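Local coordinates for 2-C-methyl-D-erythritol 4-phosphate cytidylyltransferase (Neisseria gonorrhoeae, PDB 1VGW), which probably catalyses the transfer of a cytidylyl group from CTP to 2-C-methyl-D-erythritol 4-phosphate, the second step of isoprenoid synthesis by the DXP pathway, at residues G32-V36 and L37-L41; R84-T87 and V88-V92; L100-E103 and T104-I107; V109-A112 and A113-C116; D191-S194 and A195-L199. All blocks are in the same frame, centred on the assembly; numbering follows the deposited sequence.

Overall arrangement
All five contacts are local and follow one another along the chain; none nests in or crosses another. Interaction 1 turns the loop after strand 7-12 into helix 36-45. Interaction 2 lies in the opening turns of helix 84-98, interaction 3 is the turn leading from that helix into strand 106-109, and interaction 4 the turn ending that strand. Interaction 5 starts helix 192-197. In space four of them meet: Arg84 of interaction 2 reaches Asp111 of interaction 4 and Glu192 of interaction 5 through salt bridges, while Val36 and Val40 of interaction 1 pack on the 113-116 segment. Interaction 3 sits at the other end of strand 106-109, about 21 Å centre to centre from interaction 4.

Interaction 1 of 5, residues G32-V36 and L37-L41; sequences GSKTV and LEHVL
Thr35 sets OG1 between its own backbone N and carbonyl carbon (chi1 42°), and Glu38 swings CG anti to its carbonyl carbon (chi1 -78°), so hydroxyl and carboxylate meet at the start of helix 36-45. Thr35 is the N-cap of that helix. Its OG1 takes a weak capping bond from Glu38 N at 3.4 Å and donates to Glu38 OE2 at 3.0 Å, which it meets on the anti side, somewhat out of the carboxylate plane. The hydroxyl is therefore held from both the backbone and the side chain of one residue. Behind the cap the regular helical pattern begins, with His39 N bonded to Thr35 O and Val40 N to Val36 O. The buried side of this turn, Val36 and Val40, packs on Cys115, and Leu37 reaches Ile11 and Val55 of parallel strands 7-12 and 52-56. Val36 also lies about 7 Å, side chain to side chain, from Lys26, a predicted transition-state stabiliser. On the outer side Lys34 crosses His39 at about a right angle. The His39 ring is held at NE2 by a hydrogen bond to Ile31 O, and Lys34 CE sits over one face, 3.5 Å from the ring centroid, as a CH-pi contact.

Interaction 2 of 5, residues R84-T87 and V88-V92; sequences RAET and VRNGV
Arg84 and Val88, an i to i+4 pair on helix 84-98, which joins strands 75-77 and 106-109, lie side by side and point the same way in the close-packed part of the contact. Val88 CG2 rests 3.7 Å from Arg84 O and 3.9 Å from Arg84 NH2. In the backbone, Val88 N bonds to Arg84 O at 2.9 Å, nearly straight, with an N-H...O angle of 171°. The Arg84 chain runs out extended from CG to NE, with CG anti to the backbone N (chi1 -155°), and that reach takes the guanidinium to Asp111 through NH1 and to Glu192 through NH2. On the same inward side Thr87 and Val88 pack on Pro12, where strand 7-12 of the mixed sheet ends.

The other side of the helix is looser and faces solvent. Arg89 bends at chi2 and chi3 and folds back along the helix, bringing one guanidinium face over Glu86 CA and Ala85 O, while NH2 approaches Glu86 CG to 3.4 Å. The Glu86 carboxylate and the guanidinium are almost parallel, 9° apart, yet Glu86 OE1 stays 4.9 Å from Arg89 NH2. Next to them Asn90 places CG 3.2 Å from Glu86 O, and its ND2 bonds to Asn79 O.

The two arginines thus do different work. The Arg89 guanidinium rests on the stem of Glu86 and on backbone atoms, with any pull from Glu86 acting only at a distance. Arg84, shared between two carboxylates, joins the helix by salt bridges to Asp111 and to helix 192-197.

Interaction 3 of 5, residues L100-E103 and T104-I107; sequences LAAE and TDNI
Ala102 and Asp105 close a type I beta turn that carries the chain from helix 84-98 into strand 106-109, and they hold each other twice. The backbone bond runs from Asp105 N to Ala102 O at 3.0 Å. The return bond comes from the Asp105 side chain. Starting at Asp105, CB lies 3.6 Å from Ala102 O. The next atom, CG, is turned anti to the carbonyl carbon (chi1 -75°), which aims the carboxylate back over the start of the turn and puts CG 3.6 Å from Ala102 N. At the tip OD2 accepts from Ala102 N at 2.7 Å, a short and nearly straight bond (N-H...O 173°). The N-H comes in on the anti side of OD2, 34° out of the carboxylate plane, and the methyl carbon Ala102 CB lies 3.5 Å from the same oxygen. The second oxygen, OD1, turns elsewhere and accepts from Lys6 N. Both ends of this buried carboxylate therefore rest on backbone N-H groups.

Beside the turn Ala101 CB touches Ile107 CD1 at 4.4 Å, a small apolar contact, and both side chains also meet Leu95 of helix 84-98. This is structural packing, away from the residues predicted to act on the substrates. Ile107 touches Ala174 and Leu177 of helix 174-180, and Asn106 starts a strand that runs parallel to strand 7-12 on one side and antiparallel to strand 169-173 on the other.

Interaction 4 of 5, residues V109-A112 and A113-C116; sequences VHDA and ARCC
Asp111 to Arg114 form a type I beta turn at the end of strand 106-109, closed by a 3.3 Å bond from Arg114 N to Asp111 O whose donor stands above the carbonyl plane. Two side chains reinforce it. His110 NE2 donates to Arg114 O at 2.9 Å; the oxygen lies at the edge of the ring, in its plane, and the N-H falls on a lone pair of the carbonyl. His110 CG is anti to the backbone N (chi1 -167°), which lays the ring alongside the turn. Asp111 and Arg114 run side by side, carboxylate and guanidinium nearly coplanar, and Asp111 OD1 uses its anti lone pair to take Arg114 NE at 2.9 Å in a salt bridge. A water accepts from Arg114 NH2 at 3.1 Å and donates weakly to the same OD1. Asp111 and Arg114 have further partners: Asp111 OD2 forms a salt bridge with Arg84, Arg114 NH1 bonds to Asn212 O, and NH2 forms a salt bridge to Asp144 of the second subunit. Lys214, predicted to position 2-C-methyl-D-erythritol 4-phosphate, touches both side chains. Helix 36-45 packs against the turn through Val40 on His110 and Cys115, and Val224 and Leu228 of helix 218-228 touch Cys116.

Interaction 5 of 5, residues D191-S194 and A195-L199; sequences DEAS and AVEKL
Glu192 O takes two N-H groups from the next turn, Val196 N at 3.2 Å and Ala195 N at 3.0 Å, the latter bond weak and bent. They belong to the first turn of the short helix 192-197, for which Asp191 is the N-cap: its OD2 accepts from Ser194 N at 3.0 Å. Ser194 answers with its own side chain, holding OG between the backbone N and the carbonyl carbon (chi1 84°), where it donates to Asp191 O at 3.2 Å and accepts from Thr190 N.

Further along, Glu197 N bonds to Ala193 O at 2.8 Å. The Glu197 side chain then runs back beside this carbonyl: CG, turned anti to the carbonyl carbon (chi1 -60°), lies 3.3 Å from Ala193 O, bringing the carboxylate back towards the N-cap.

There the helix meets the second subunit. Asp191 OD2 and Glu197 OE2, like charges 4.8 Å apart, both form salt bridges to Lys147 of the second subunit, whose positive charge would probably offset their repulsion. Glu197 OE1 also bonds to Thr157 of the second subunit. Within the chain, Gln170 of strand 169-173 meets Asp191 OD1 and Ala193 N, Glu192 OE1 pairs with Arg84, and Ala193 and Val196 pack on Phe172. The capped helix thus takes part in the contact between subunits. The Lys198 stem passes Ser194 O, with CG 3.6 Å from that oxygen.

Interaction 1 of 5, residues G32-V36 and L37-L41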
loop_
_atom_site.group_PDB
_atom_site.type_symbol
_atom_site.label_atom_id
_atom_site.label_comp_id
_atom_site.label_asym_id
_atom_site.label_seq_id
_atom_site.Cartn_x
_atom_site.Cartn_y
_atom_site.Cartn_z
ATOM N N GLY B 32 -7.015 -20.423 -9.272
ATOM C CA GLY B 32 -6.596 -21.026 -10.561
ATOM C C GLY B 32 -6.635 -22.550 -10.337
ATOM O O GLY B 32 -7.705 -23.063 -10.003
ATOM N N SER B 33 -5.484 -23.197 -10.389
ATOM C CA SER B 33 -5.438 -24.640 -10.176
ATOM C C SER B 33 -4.428 -25.014 -9.111
ATOM O O SER B 33 -3.929 -26.155 -9.105
ATOM C CB SER B 33 -5.090 -25.311 -11.512
ATOM O OG SER B 33 -3.859 -24.820 -12.025
ATOM N N LYS B 34 -4.069 -24.063 -8.246
ATOM C CA LYS B 34 -3.037 -24.273 -7.232
ATOM C C LYS B 34 -3.330 -23.507 -5.947
ATOM O O LYS B 34 -3.997 -22.475 -5.966
ATOM C CB LYS B 34 -1.687 -23.729 -7.777
ATOM C CG LYS B 34 -1.054 -24.527 -8.881
ATOM C CD LYS B 34 -0.540 -23.666 -10.021
ATOM C CE LYS B 34 0.481 -22.650 -9.552
ATOM N NZ LYS B 34 1.074 -21.849 -10.665
ATOM N N THR B 35 -2.818 -23.985 -4.819
ATOM C CA THR B 35 -2.966 -23.249 -3.572
ATOM C C THR B 35 -2.027 -22.029 -3.628
ATOM O O THR B 35 -1.205 -21.930 -4.541
ATOM C CB THR B 35 -2.624 -24.095 -2.343
ATOM O OG1 THR B 35 -1.446 -24.888 -2.592
ATOM C CG2 THR B 35 -3.781 -25.023 -1.989
ATOM N N VAL B 36 -2.181 -21.113 -2.676
ATOM C CA VAL B 36 -1.321 -19.924 -2.593
ATOM C C VAL B 36 0.128 -20.402 -2.382
ATOM O O VAL B 36 1.033 -20.000 -3.077
ATOM C CB VAL B 36 -1.705 -18.997 -1.435
ATOM C CG1 VAL B 36 -1.030 -17.635 -1.526
ATOM C CG2 VAL B 36 -3.220 -18.826 -1.348
ATOM N N LEU B 37 0.314 -21.349 -1.468
ATOM C CA LEU B 37 1.618 -21.899 -1.207
ATOM C C LEU B 37 2.279 -22.468 -2.463
ATOM O O LEU B 37 3.366 -22.009 -2.829
ATOM C CB LEU B 37 1.624 -22.964 -0.105
ATOM C CG LEU B 37 3.063 -23.314 0.357
ATOM C CD1 LEU B 37 3.775 -22.042 0.807
ATOM C CD2 LEU B 37 3.036 -24.304 1.506
ATOM N N GLU B 38 1.551 -23.319 -3.200
ATOM C CA GLU B 38 2.100 -23.905 -4.421
ATOM C C GLU B 38 2.468 -22.824 -5.422
ATOM O O GLU B 38 3.372 -23.004 -6.218
ATOM C CB GLU B 38 1.140 -24.892 -5.052
ATOM C CG GLU B 38 1.089 -26.253 -4.393
ATOM C CD GLU B 38 0.013 -27.120 -5.062
ATOM O OE1 GLU B 38 0.278 -27.716 -6.114
ATOM O OE2 GLU B 38 -1.109 -27.148 -4.501
ATOM N N HIS B 39 1.722 -21.721 -5.413
ATOM C CA HIS B 39 2.041 -20.600 -6.276
ATOM C C HIS B 39 3.380 -19.969 -5.829
ATOM O O HIS B 39 4.143 -19.542 -6.687
ATOM C CB HIS B 39 0.986 -19.512 -6.215
ATOM C CG HIS B 39 -0.179 -19.743 -7.120
ATOM N ND1 HIS B 39 -0.070 -19.624 -8.493
ATOM C CD2 HIS B 39 -1.465 -20.076 -6.849
ATOM C CE1 HIS B 39 -1.256 -19.873 -9.029
ATOM N NE2 HIS B 39 -2.109 -20.146 -8.058
ATOM N N VAL B 40 3.564 -19.849 -4.511
ATOM C CA VAL B 40 4.792 -19.265 -3.988
ATOM C C VAL B 40 6.020 -20.157 -4.264
ATOM O O VAL B 40 7.080 -19.642 -4.625
ATOM C CB VAL B 40 4.738 -18.907 -2.502
ATOM C CG1 VAL B 40 6.173 -18.632 -1.975
ATOM C CG2 VAL B 40 3.969 -17.605 -2.285
ATOM N N LEU B 41 5.877 -21.463 -4.128
ATOM C CA LEU B 41 6.995 -22.372 -4.364
ATOM C C LEU B 41 7.459 -22.315 -5.814
ATOM O O LEU B 41 8.666 -22.373 -6.092
ATOM C CB LEU B 41 6.633 -23.799 -3.982
ATOM C CG LEU B 41 6.397 -24.028 -2.493
ATOM C CD1 LEU B 41 5.972 -25.461 -2.245
ATOM C CD2 LEU B 41 7.667 -23.700 -1.679
#

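Interaction 2 of 5, residues R84-T87 and V88-V92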
loop_
_atom_site.group_PDB
_atom_site.type_symbol
_atom_site.label_atom_id
_atom_site.label_comp_id
_atom_site.label_asym_id
_atom_site.label_seq_id
_atom_site.Cartn_x
_atom_site.Cartn_y
_atom_site.Cartn_z
ATOM N N ARG B 84 5.365 -17.289 14.288
ATOM C CA ARG B 84 6.215 -17.116 13.116
ATOM C C ARG B 84 7.683 -16.951 13.556
ATOM O O ARG B 84 8.571 -17.641 13.023
ATOM C CB ARG B 84 5.786 -15.923 12.287
ATOM C CG ARG B 84 6.151 -15.942 10.804
ATOM C CD ARG B 84 5.945 -14.611 10.139
ATOM N NE ARG B 84 6.475 -14.461 8.785
ATOM C CZ ARG B 84 7.704 -14.118 8.421
ATOM N NH1 ARG B 84 8.056 -13.995 7.139
ATOM N NH2 ARG B 84 8.648 -13.918 9.324
ATOM N N ALA B 85 7.920 -16.179 14.610
ATOM C CA ALA B 85 9.283 -15.939 15.074
ATOM C C ALA B 85 9.967 -17.235 15.477
ATOM O O ALA B 85 11.111 -17.531 15.079
ATOM C CB ALA B 85 9.311 -14.910 16.164
ATOM N N GLU B 86 9.247 -18.096 16.184
ATOM C CA GLU B 86 9.777 -19.376 16.587
ATOM C C GLU B 86 10.006 -20.336 15.440
ATOM O O GLU B 86 10.950 -21.133 15.474
ATOM C CB GLU B 86 8.903 -20.018 17.678
ATOM C CG GLU B 86 9.767 -20.946 18.545
ATOM C CD GLU B 86 8.990 -21.893 19.430
ATOM O OE1 GLU B 86 7.855 -21.564 19.855
ATOM O OE2 GLU B 86 9.542 -22.988 19.713
ATOM N N THR B 87 9.149 -20.317 14.403
ATOM C CA THR B 87 9.351 -21.222 13.263
ATOM C C THR B 87 10.507 -20.759 12.411
ATOM O O THR B 87 11.350 -21.575 11.990
ATOM C CB THR B 87 8.107 -21.612 12.502
ATOM O OG1 THR B 87 8.133 -21.331 11.097
ATOM C CG2 THR B 87 6.810 -21.108 13.094
ATOM N N VAL B 88 10.692 -19.457 12.199
ATOM C CA VAL B 88 11.852 -18.989 11.453
ATOM C C VAL B 88 13.143 -19.406 12.188
ATOM O O VAL B 88 14.068 -19.952 11.614
ATOM C CB VAL B 88 11.868 -17.479 11.224
ATOM C CG1 VAL B 88 13.256 -17.039 10.762
ATOM C CG2 VAL B 88 10.868 -17.080 10.131
ATOM N N ARG B 89 13.149 -19.252 13.495
ATOM C CA ARG B 89 14.306 -19.603 14.323
ATOM C C ARG B 89 14.667 -21.062 14.171
ATOM O O ARG B 89 15.835 -21.433 13.950
ATOM C CB ARG B 89 13.958 -19.289 15.786
ATOM C CG ARG B 89 15.034 -18.634 16.573
ATOM C CD ARG B 89 14.557 -17.675 17.651
ATOM N NE ARG B 89 13.544 -18.307 18.499
ATOM C CZ ARG B 89 12.458 -17.646 18.912
ATOM N NH1 ARG B 89 12.281 -16.367 18.580
ATOM N NH2 ARG B 89 11.539 -18.286 19.620
ATOM N N ASN B 90 13.655 -21.955 14.216
ATOM C CA ASN B 90 13.929 -23.380 14.068
ATOM C C ASN B 90 14.420 -23.735 12.665
ATOM O O ASN B 90 15.223 -24.647 12.449
ATOM C CB ASN B 90 12.677 -24.200 14.366
ATOM C CG ASN B 90 12.063 -24.091 15.719
ATOM O OD1 ASN B 90 12.620 -23.713 16.739
ATOM N ND2 ASN B 90 10.746 -24.459 15.771
ATOM N N GLY B 91 13.862 -23.103 11.638
ATOM C CA GLY B 91 14.293 -23.452 10.275
ATOM C C GLY B 91 15.763 -23.073 10.095
ATOM O O GLY B 91 16.556 -23.874 9.607
ATOM N N VAL B 92 16.097 -21.829 10.401
ATOM C CA VAL B 92 17.493 -21.373 10.294
ATOM C C VAL B 92 18.413 -22.272 11.113
ATOM O O VAL B 92 19.435 -22.721 10.573
ATOM C CB VAL B 92 17.657 -19.916 10.749
ATOM C CG1 VAL B 92 19.136 -19.493 10.719
ATOM C CG2 VAL B 92 16.827 -18.959 9.904
#

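Interaction 3 of 5, residues L100-E103 and T104-I107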
loop_
_atom_site.group_PDB
_atom_site.type_symbol
_atom_site.label_atom_id
_atom_site.label_comp_id
_atom_site.label_asym_id
_atom_site.label_seq_id
_atom_site.Cartn_x
_atom_site.Cartn_y
_atom_site.Cartn_z
ATOM N N LEU B 100 23.168 -28.105 5.474
ATOM C CA LEU B 100 22.660 -27.631 4.168
ATOM C C LEU B 100 23.094 -26.202 3.906
ATOM O O LEU B 100 23.232 -25.719 2.776
ATOM C CB LEU B 100 21.162 -27.838 4.139
ATOM C CG LEU B 100 20.645 -29.261 3.942
ATOM C CD1 LEU B 100 19.132 -29.313 4.168
ATOM C CD2 LEU B 100 20.967 -29.778 2.549
ATOM N N ALA B 101 23.259 -25.388 4.969
ATOM C CA ALA B 101 23.731 -24.040 4.814
ATOM C C ALA B 101 25.090 -23.829 5.519
ATOM O O ALA B 101 25.217 -24.316 6.639
ATOM C CB ALA B 101 22.801 -23.028 5.551
ATOM N N ALA B 102 25.970 -23.056 4.908
ATOM C CA ALA B 102 27.206 -22.671 5.656
ATOM C C ALA B 102 26.932 -21.320 6.330
ATOM O O ALA B 102 26.081 -20.520 5.833
ATOM C CB ALA B 102 28.362 -22.495 4.681
ATOM N N GLU B 103 27.783 -20.950 7.302
ATOM C CA GLU B 103 27.629 -19.657 7.973
ATOM C C GLU B 103 27.473 -18.511 6.993
ATOM O O GLU B 103 26.773 -17.527 7.303
ATOM C CB GLU B 103 28.837 -19.347 8.874
ATOM C CG GLU B 103 28.897 -20.062 10.203
ATOM C CD GLU B 103 28.447 -19.234 11.374
ATOM O OE1 GLU B 103 27.877 -19.778 12.363
ATOM O OE2 GLU B 103 28.590 -17.998 11.373
ATOM N N THR B 104 28.161 -18.521 5.855
ATOM C CA THR B 104 28.111 -17.427 4.906
ATOM C C THR B 104 27.123 -17.516 3.783
ATOM O O THR B 104 27.122 -16.606 2.905
ATOM C CB THR B 104 29.552 -17.198 4.294
ATOM O OG1 THR B 104 30.061 -18.502 3.939
ATOM C CG2 THR B 104 30.471 -16.595 5.331
ATOM N N ASP B 105 26.343 -18.573 3.629
ATOM C CA ASP B 105 25.312 -18.642 2.582
ATOM C C ASP B 105 24.132 -17.707 2.934
ATOM O O ASP B 105 23.897 -17.435 4.118
ATOM C CB ASP B 105 24.743 -20.075 2.537
ATOM C CG ASP B 105 25.700 -21.073 1.883
ATOM O OD1 ASP B 105 26.394 -20.732 0.922
ATOM O OD2 ASP B 105 25.755 -22.232 2.353
ATOM N N ASN B 106 23.366 -17.256 1.981
ATOM C CA ASN B 106 22.219 -16.394 2.171
ATOM C C ASN B 106 20.894 -17.135 2.428
ATOM O O ASN B 106 20.566 -18.128 1.747
ATOM C CB ASN B 106 22.071 -15.507 0.912
ATOM C CG ASN B 106 23.229 -14.597 0.662
ATOM O OD1 ASN B 106 23.747 -13.932 1.565
ATOM N ND2 ASN B 106 23.706 -14.482 -0.590
ATOM N N ILE B 107 20.112 -16.664 3.396
ATOM C CA ILE B 107 18.762 -17.258 3.694
ATOM C C ILE B 107 17.693 -16.218 3.314
ATOM O O ILE B 107 17.816 -15.072 3.839
ATOM C CB ILE B 107 18.617 -17.504 5.180
ATOM C CG1 ILE B 107 19.729 -18.359 5.784
ATOM C CG2 ILE B 107 17.236 -18.046 5.571
ATOM C CD1 ILE B 107 19.841 -19.768 5.250
#

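Interaction 4 of 5, residues V109-A112 and A113-C116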
loop_
_atom_site.group_PDB
_atom_site.type_symbol
_atom_site.label_atom_id
_atom_site.label_comp_id
_atom_site.label_asym_id
_atom_site.label_seq_id
_atom_site.Cartn_x
_atom_site.Cartn_y
_atom_site.Cartn_z
ATOM N N VAL B 109 14.071 -15.122 3.655
ATOM C CA VAL B 109 12.854 -15.395 4.427
ATOM C C VAL B 109 11.619 -14.755 3.780
ATOM O O VAL B 109 11.500 -13.552 3.671
ATOM C CB VAL B 109 12.970 -15.011 5.899
ATOM C CG1 VAL B 109 11.876 -15.626 6.802
ATOM C CG2 VAL B 109 14.311 -15.468 6.530
ATOM N N HIS B 110 10.710 -15.584 3.243
ATOM C CA HIS B 110 9.549 -15.057 2.514
ATOM C C HIS B 110 8.194 -15.480 3.088
ATOM O O HIS B 110 8.056 -16.638 3.448
ATOM C CB HIS B 110 9.578 -15.547 1.063
ATOM C CG HIS B 110 8.630 -14.846 0.150
ATOM N ND1 HIS B 110 8.735 -13.513 -0.158
ATOM C CD2 HIS B 110 7.551 -15.301 -0.536
ATOM C CE1 HIS B 110 7.748 -13.163 -1.002
ATOM N NE2 HIS B 110 7.035 -14.247 -1.241
ATOM N N ASP B 111 7.247 -14.550 3.131
ATOM C CA ASP B 111 5.867 -14.877 3.629
ATOM C C ASP B 111 5.146 -15.883 2.709
ATOM O O ASP B 111 5.156 -15.707 1.491
ATOM C CB ASP B 111 5.050 -13.595 3.584
ATOM C CG ASP B 111 5.348 -12.581 4.656
ATOM O OD1 ASP B 111 5.307 -11.373 4.323
ATOM O OD2 ASP B 111 5.624 -12.942 5.802
ATOM N N ALA B 112 4.539 -16.916 3.227
ATOM C CA ALA B 112 3.742 -17.891 2.495
ATOM C C ALA B 112 2.569 -17.291 1.720
ATOM O O ALA B 112 2.097 -17.844 0.717
ATOM C CB ALA B 112 3.114 -18.889 3.504
ATOM N N ALA B 113 2.050 -16.131 2.111
ATOM C CA ALA B 113 0.968 -15.501 1.415
ATOM C C ALA B 113 1.364 -14.436 0.425
ATOM O O ALA B 113 0.425 -13.759 -0.050
ATOM C CB ALA B 113 -0.043 -14.913 2.411
ATOM N N ARG B 114 2.618 -14.181 0.147
ATOM C CA ARG B 114 2.978 -13.143 -0.857
ATOM C C ARG B 114 3.291 -13.935 -2.140
ATOM O O ARG B 114 4.442 -14.196 -2.509
ATOM C CB ARG B 114 4.093 -12.249 -0.416
ATOM C CG ARG B 114 3.827 -11.171 0.608
ATOM C CD ARG B 114 5.022 -10.271 0.876
ATOM N NE ARG B 114 4.919 -9.534 2.127
ATOM C CZ ARG B 114 4.471 -8.281 2.250
ATOM N NH1 ARG B 114 4.064 -7.574 1.206
ATOM N NH2 ARG B 114 4.449 -7.688 3.441
ATOM N N CYS B 115 2.193 -14.264 -2.865
ATOM C CA CYS B 115 2.291 -15.105 -4.025
ATOM C C CYS B 115 2.422 -14.423 -5.346
ATOM O O CYS B 115 2.378 -15.118 -6.383
ATOM C CB CYS B 115 1.175 -16.164 -4.075
ATOM S SG CYS B 115 -0.532 -15.501 -4.110
ATOM N N CYS B 116 2.627 -13.137 -5.397
ATOM C CA CYS B 116 2.763 -12.418 -6.658
ATOM C C CYS B 116 4.092 -11.693 -6.751
ATOM O O CYS B 116 4.225 -10.722 -7.493
ATOM C CB CYS B 116 1.587 -11.428 -6.791
ATOM S SG CYS B 116 -0.006 -12.324 -7.017
HETATM O O HOH W 1 6.348 -8.501 5.710
#

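Interaction 5 of 5, residues D191-S194 and A195-L199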
loop_
_atom_site.group_PDB
_atom_site.type_symbol
_atom_site.label_atom_id
_atom_site.label_comp_id
_atom_site.label_asym_id
_atom_site.label_seq_id
_atom_site.Cartn_x
_atom_site.Cartn_y
_atom_site.Cartn_z
ATOM N N ASP B 191 10.111 -7.506 12.153
ATOM C CA ASP B 191 10.597 -8.301 11.040
ATOM C C ASP B 191 12.058 -8.779 11.228
ATOM O O ASP B 191 12.650 -8.498 12.281
ATOM C CB ASP B 191 10.441 -7.560 9.714
ATOM C CG ASP B 191 11.189 -6.291 9.551
ATOM O OD1 ASP B 191 11.120 -5.555 8.533
ATOM O OD2 ASP B 191 11.917 -5.879 10.463
ATOM N N GLU B 192 12.592 -9.576 10.271
ATOM C CA GLU B 192 13.964 -10.064 10.439
ATOM C C GLU B 192 14.964 -8.891 10.430
ATOM O O GLU B 192 15.853 -8.919 11.290
ATOM C CB GLU B 192 14.413 -11.150 9.486
ATOM C CG GLU B 192 13.762 -12.511 9.634
ATOM C CD GLU B 192 12.269 -12.510 9.255
ATOM O OE1 GLU B 192 11.498 -13.319 9.818
ATOM O OE2 GLU B 192 11.810 -11.722 8.398
ATOM N N ALA B 193 14.824 -7.916 9.578
ATOM C CA ALA B 193 15.679 -6.762 9.537
ATOM C C ALA B 193 15.811 -6.090 10.887
ATOM O O ALA B 193 16.912 -5.765 11.340
ATOM C CB ALA B 193 15.250 -5.769 8.472
ATOM N N SER B 194 14.717 -5.890 11.627
ATOM C CA SER B 194 14.796 -5.206 12.908
ATOM C C SER B 194 15.617 -5.976 13.921
ATOM O O SER B 194 16.111 -5.370 14.880
ATOM C CB SER B 194 13.403 -4.824 13.438
ATOM O OG SER B 194 12.804 -5.902 14.133
ATOM N N ALA B 195 15.704 -7.292 13.858
ATOM C CA ALA B 195 16.606 -8.035 14.753
ATOM C C ALA B 195 18.066 -7.887 14.254
ATOM O O ALA B 195 18.990 -7.828 15.064
ATOM C CB ALA B 195 16.313 -9.500 14.863
ATOM N N VAL B 196 18.279 -7.772 12.960
ATOM C CA VAL B 196 19.640 -7.548 12.468
ATOM C C VAL B 196 20.108 -6.156 12.886
ATOM O O VAL B 196 21.215 -6.033 13.409
ATOM C CB VAL B 196 19.782 -7.833 10.978
ATOM C CG1 VAL B 196 21.087 -7.291 10.395
ATOM C CG2 VAL B 196 19.807 -9.369 10.740
ATOM N N GLU B 197 19.292 -5.114 12.754
ATOM C CA GLU B 197 19.617 -3.734 13.130
ATOM C C GLU B 197 20.041 -3.559 14.594
ATOM O O GLU B 197 20.846 -2.694 14.933
ATOM C CB GLU B 197 18.432 -2.803 12.889
ATOM C CG GLU B 197 17.885 -2.656 11.492
ATOM C CD GLU B 197 16.384 -2.328 11.481
ATOM O OE1 GLU B 197 15.887 -1.598 12.389
ATOM O OE2 GLU B 197 15.653 -2.795 10.591
ATOM N N LYS B 198 19.504 -4.372 15.498
ATOM C CA LYS B 198 19.822 -4.338 16.902
ATOM C C LYS B 198 21.236 -4.824 17.175
ATOM O O LYS B 198 21.743 -4.725 18.314
ATOM C CB LYS B 198 18.830 -5.166 17.744
ATOM C CG LYS B 198 17.590 -4.358 18.058
ATOM C CD LYS B 198 16.492 -5.201 18.681
ATOM C CE LYS B 198 15.169 -4.429 18.660
ATOM N NZ LYS B 198 15.214 -3.175 19.476
ATOM N N LEU B 199 21.888 -5.366 16.161
ATOM C CA LEU B 199 23.283 -5.816 16.328
ATOM C C LEU B 199 24.223 -4.689 15.904
ATOM O O LEU B 199 25.441 -4.816 16.006
ATOM C CB LEU B 199 23.489 -7.045 15.441
ATOM C CG LEU B 199 23.487 -8.408 16.081
ATOM C CD1 LEU B 199 22.755 -8.480 17.393
ATOM C CD2 LEU B 199 23.035 -9.502 15.109
#